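Local structure of cell wall surface anchor family protein (3PF2) at residues 291-299 with 304-312. The protein forms the repeating shaft of a group B streptococcal pilus as its major pilin, this chain being a calcium-binding C-terminal fragment. Sequence-based numbering, arbitrary orientation.
Sequences SQTSYNTKP and VDSADATPD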
ATOM      1  N   SER A 291       5.625   0.920  14.892  1.00 10.74           N
ATOM      2  CA  SER A 291       4.701   2.057  14.998  1.00 11.52           C
ATOM      3  C   SER A 291       5.076   3.108  13.964  1.00 11.50           C
ATOM      4  O   SER A 291       5.985   2.908  13.169  1.00 10.40           O
ATOM      5  CB  SER A 291       4.812   2.681  16.388  1.00 11.62           C
ATOM      6  OG  SER A 291       6.058   3.366  16.532  1.00 13.58           O
ATOM      7  N   GLN A 292       4.403   4.255  13.996  1.00 10.78           N
ATOM      8  CA  GLN A 292       4.791   5.340  13.104  1.00 11.67           C
ATOM      9  C   GLN A 292       6.245   5.785  13.322  1.00 11.62           C
ATOM     10  O   GLN A 292       6.927   6.184  12.373  1.00 12.07           O
ATOM     11  CB  GLN A 292       3.855   6.532  13.285  1.00 11.52           C
ATOM     12  CG  GLN A 292       4.209   7.702  12.372  1.00 14.47           C
ATOM     13  CD  GLN A 292       3.285   8.876  12.550  1.00 18.16           C
ATOM     14  OE1 GLN A 292       2.958   9.255  13.663  1.00 20.29           O
ATOM     15  NE2 GLN A 292       2.851   9.448  11.443  1.00 24.24           N
ATOM     16  N   THR A 293       6.717   5.685  14.561  1.00 11.88           N
ATOM     17  CA  THR A 293       7.992   6.291  14.944  1.00 12.31           C
ATOM     18  C   THR A 293       9.060   5.291  15.403  1.00 12.05           C
ATOM     19  O   THR A 293      10.030   5.673  16.068  1.00 12.77           O
ATOM     20  CB  THR A 293       7.797   7.378  16.046  1.00 12.37           C
ATOM     21  OG1 THR A 293       7.179   6.783  17.208  1.00 14.04           O
ATOM     22  CG2 THR A 293       6.921   8.515  15.530  1.00 14.16           C
ATOM     23  N   SER A 294       8.905   4.025  15.034  1.00 11.32           N
ATOM     24  CA  SER A 294       9.850   2.990  15.484  1.00 11.44           C
ATOM     25  C   SER A 294      11.069   2.851  14.570  1.00 11.21           C
ATOM     26  O   SER A 294      11.969   2.057  14.843  1.00 10.98           O
ATOM     27  CB  SER A 294       9.124   1.633  15.665  1.00 10.62           C
ATOM     28  OG  SER A 294       8.414   1.262  14.494  1.00 11.26           O
ATOM     29  N   TYR A 295      11.110   3.627  13.483  1.00 11.83           N
ATOM     30  CA  TYR A 295      12.255   3.580  12.574  1.00 12.59           C
ATOM     31  C   TYR A 295      12.780   5.001  12.345  1.00 12.47           C
ATOM     32  O   TYR A 295      13.957   5.269  12.536  1.00 12.83           O
ATOM     33  CB  TYR A 295      11.927   2.890  11.236  1.00 12.71           C
ATOM     34  CG  TYR A 295      13.194   2.602  10.438  1.00 12.56           C
ATOM     35  CD1 TYR A 295      13.927   1.435  10.657  1.00 14.19           C
ATOM     36  CD2 TYR A 295      13.666   3.509   9.489  1.00 14.13           C
ATOM     37  CE1 TYR A 295      15.092   1.173   9.947  1.00 14.76           C
ATOM     38  CE2 TYR A 295      14.820   3.256   8.765  1.00 13.14           C
ATOM     39  CZ  TYR A 295      15.535   2.087   9.008  1.00 15.78           C
ATOM     40  OH  TYR A 295      16.685   1.823   8.303  1.00 14.63           O
ATOM     41  N   ASN A 296      11.888   5.884  11.925  1.00 13.44           N
ATOM     42  CA  ASN A 296      12.130   7.320  11.816  1.00 13.44           C
ATOM     43  C   ASN A 296      11.423   8.059  12.927  1.00 14.02           C
ATOM     44  O   ASN A 296      10.266   7.778  13.223  1.00 13.63           O
ATOM     45  CB  ASN A 296      11.580   7.817  10.474  1.00 13.28           C
ATOM     46  CG  ASN A 296      12.196   7.097   9.285  1.00 13.69           C
ATOM     47  OD1 ASN A 296      11.484   6.611   8.390  1.00 16.66           O
ATOM     48  ND2 ASN A 296      13.516   7.025   9.263  1.00 12.37           N
ATOM     49  N   THR A 297      12.083   9.051  13.524  1.00 14.84           N
ATOM     50  CA  THR A 297      11.451   9.803  14.608  1.00 15.89           C
ATOM     51  C   THR A 297      10.401  10.755  14.066  1.00 16.14           C
ATOM     52  O   THR A 297       9.390  11.008  14.728  1.00 16.69           O
ATOM     53  CB  THR A 297      12.474  10.613  15.435  1.00 16.23           C
ATOM     54  OG1 THR A 297      13.140  11.550  14.573  1.00 17.48           O
ATOM     55  CG2 THR A 297      13.505   9.676  16.089  1.00 17.04           C
ATOM     56  N   LYS A 298      10.634  11.274  12.859  1.00 15.97           N
ATOM     57  CA  LYS A 298       9.709  12.248  12.272  1.00 16.39           C
ATOM     58  C   LYS A 298       9.381  11.956  10.789  1.00 16.14           C
ATOM     59  O   LYS A 298       9.745  12.725   9.895  1.00 15.84           O
ATOM     60  CB  LYS A 298      10.250  13.670  12.489  1.00 16.80           C
ATOM     61  CG  LYS A 298      10.308  14.074  13.963  1.00 19.00           C
ATOM     62  CD  LYS A 298      10.665  15.563  14.156  1.00 23.56           C
ATOM     63  CE  LYS A 298      10.742  15.921  15.651  1.00 26.78           C
ATOM     64  NZ  LYS A 298      11.007  17.376  15.891  1.00 29.30           N
ATOM     65  N   PRO A 299       8.672  10.839  10.524  1.00 15.64           N
ATOM     66  CA  PRO A 299       8.450  10.457   9.125  1.00 16.13           C
ATOM     67  C   PRO A 299       7.641  11.456   8.314  1.00 16.79           C
ATOM     68  O   PRO A 299       7.796  11.495   7.098  1.00 16.70           O
ATOM     69  CB  PRO A 299       7.692   9.124   9.229  1.00 15.82           C
ATOM     70  CG  PRO A 299       7.127   9.121  10.590  1.00 15.98           C
ATOM     71  CD  PRO A 299       8.120   9.834  11.452  1.00 15.81           C
ATOM     72  N   VAL A 304      13.016  10.626   2.649  1.00 17.65           N
ATOM     73  CA  VAL A 304      13.796   9.397   2.664  1.00 17.56           C
ATOM     74  C   VAL A 304      14.045   9.053   4.134  1.00 16.89           C
ATOM     75  O   VAL A 304      14.148   9.952   4.963  1.00 16.27           O
ATOM     76  CB  VAL A 304      15.156   9.547   1.911  1.00 17.75           C
ATOM     77  CG1 VAL A 304      16.132  10.476   2.667  1.00 18.95           C
ATOM     78  CG2 VAL A 304      15.786   8.190   1.672  1.00 18.86           C
ATOM     79  N   ASP A 305      14.131   7.762   4.447  1.00 16.95           N
ATOM     80  CA  ASP A 305      14.379   7.326   5.831  1.00 16.98           C
ATOM     81  C   ASP A 305      15.590   8.005   6.481  1.00 17.56           C
ATOM     82  O   ASP A 305      16.641   8.174   5.834  1.00 17.12           O
ATOM     83  CB  ASP A 305      14.620   5.817   5.906  1.00 17.15           C
ATOM     84  CG  ASP A 305      13.389   4.997   5.610  1.00 15.44           C
ATOM     85  OD1 ASP A 305      12.258   5.446   5.872  1.00 13.55           O
ATOM     86  OD2 ASP A 305      13.577   3.870   5.128  1.00 16.24           O
ATOM     87  N   SER A 306      15.432   8.356   7.758  1.00 17.26           N
ATOM     88  CA  SER A 306      16.547   8.871   8.559  0.50 17.33           C
ATOM     89  C   SER A 306      17.147   7.792   9.459  1.00 17.53           C
ATOM     90  O   SER A 306      18.288   7.918   9.904  1.00 17.45           O
ATOM     91  CB  SER A 306      16.129  10.090   9.390  0.50 17.42           C
ATOM     92  OG  SER A 306      14.937   9.850  10.114  0.50 16.67           O
ATOM     93  N   ALA A 307      16.385   6.726   9.711  1.00 17.53           N
ATOM     94  CA  ALA A 307      16.837   5.608  10.561  1.00 17.37           C
ATOM     95  C   ALA A 307      17.403   6.074  11.906  1.00 17.57           C
ATOM     96  O   ALA A 307      18.465   5.611  12.354  1.00 18.93           O
ATOM     97  CB  ALA A 307      17.844   4.723   9.805  1.00 17.09           C
ATOM     98  N   ASP A 308      16.678   6.980  12.548  1.00 17.19           N
ATOM     99  CA  ASP A 308      17.155   7.634  13.757  1.00 17.42           C
ATOM    100  C   ASP A 308      16.386   7.266  15.026  1.00 16.42           C
ATOM    101  O   ASP A 308      16.721   7.747  16.108  1.00 17.44           O
ATOM    102  CB  ASP A 308      17.199   9.158  13.571  1.00 17.29           C
ATOM    103  CG  ASP A 308      15.822   9.778  13.427  1.00 18.99           C
ATOM    104  OD1 ASP A 308      14.940   9.177  12.762  1.00 18.11           O
ATOM    105  OD2 ASP A 308      15.627  10.889  13.978  1.00 21.73           O
ATOM    106  N   ALA A 309      15.360   6.423  14.924  1.00 15.48           N
ATOM    107  CA  ALA A 309      14.628   6.043  16.136  1.00 14.74           C
ATOM    108  C   ALA A 309      15.542   5.223  17.023  1.00 14.33           C
ATOM    109  O   ALA A 309      16.408   4.503  16.533  1.00 14.35           O
ATOM    110  CB  ALA A 309      13.352   5.260  15.814  1.00 14.36           C
ATOM    111  N   THR A 310      15.334   5.334  18.328  1.00 13.82           N
ATOM    112  CA  THR A 310      16.138   4.591  19.290  1.00 13.84           C
ATOM    113  C   THR A 310      15.902   3.101  19.102  1.00 12.74           C
ATOM    114  O   THR A 310      14.756   2.661  19.096  1.00 12.53           O
ATOM    115  CB  THR A 310      15.799   5.020  20.708  1.00 14.22           C
ATOM    116  OG1 THR A 310      16.050   6.426  20.823  1.00 15.88           O
ATOM    117  CG2 THR A 310      16.656   4.270  21.724  1.00 15.46           C
ATOM    118  N   PRO A 311      16.980   2.321  18.927  1.00 12.54           N
ATOM    119  CA  PRO A 311      16.748   0.879  18.771  1.00 12.42           C
ATOM    120  C   PRO A 311      16.359   0.246  20.098  1.00 12.14           C
ATOM    121  O   PRO A 311      16.689   0.794  21.176  1.00 12.65           O
ATOM    122  CB  PRO A 311      18.124   0.353  18.332  1.00 12.75           C
ATOM    123  CG  PRO A 311      19.099   1.324  18.913  1.00 14.02           C
ATOM    124  CD  PRO A 311      18.414   2.666  18.778  1.00 13.10           C
ATOM    125  N   ASP A 312      15.665  -0.886  20.033  1.00 11.76           N
ATOM    126  CA  ASP A 312      15.470  -1.704  21.228  1.00 11.67           C
ATOM    127  C   ASP A 312      16.771  -2.410  21.529  1.00 11.85           C
ATOM    128  O   ASP A 312      17.383  -3.003  20.631  1.00 12.13           O
ATOM    129  CB  ASP A 312      14.405  -2.770  21.004  1.00 12.12           C
ATOM    130  CG  ASP A 312      12.984  -2.250  21.166  1.00 11.71           C
ATOM    131  OD1 ASP A 312      12.779  -1.036  21.361  1.00 12.40           O
ATOM    132  OD2 ASP A 312      12.071  -3.090  21.078  1.00 12.59           O
TER
HETATM  133  O   HOH W   1      13.610   1.289  16.824  1.00 17.56           O
HETATM  134  O   HOH W   2      12.935  11.192  11.113  1.00 23.68           O
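One aspartate side chain, D308, holds both the main chain and the side chain of T297. Its OD1 accepts from the backbone N of T297 at 3.0 Å, nearly straight at 163°, while its OD2 takes the T297 OG1 proton at 2.6 Å; both oxygens are met on their syn sides, though the donors are tilted somewhat out of the carboxylate plane. S306 OG also donates to D308 OD1, at 2.7 Å, approaching from the face of the carboxylate opposite to T297 N. Three donors thus fix the carboxylate's rotation and would probably favour its charged form. Aspartate suits this place because its short arm, with CG lodged between the backbone N and carbonyl carbon (chi1 67°), turns both oxygens toward T297. A water bridges the two segments as well, accepting from K298 N and donating to S306 OG.

Further along, A309 N donates to Y295 O at 3.0 Å. The small methyl of A309 fits against the end of the S291-S294 type I turn, 3.4 Å from T293 O to A309 CB. The Y295 side chain, its CG anti to the backbone N (chi1 -168°), lays CE2 3.5 Å from A307 CB, while D305 CB sits at the ring's edge. Tyrosine combines this apolar flank with a hydroxyl that hydrogen-bonds E249, and D305 forms a salt bridge to K251; both partners belong to strand 247-253. Together these bonds order a long irregular loop joining strands 286-290 and 312-316, an inter-strand connection in the C-terminal prealbumin-like domain, probably the one with the IgG-rev (CNA B-type) fold.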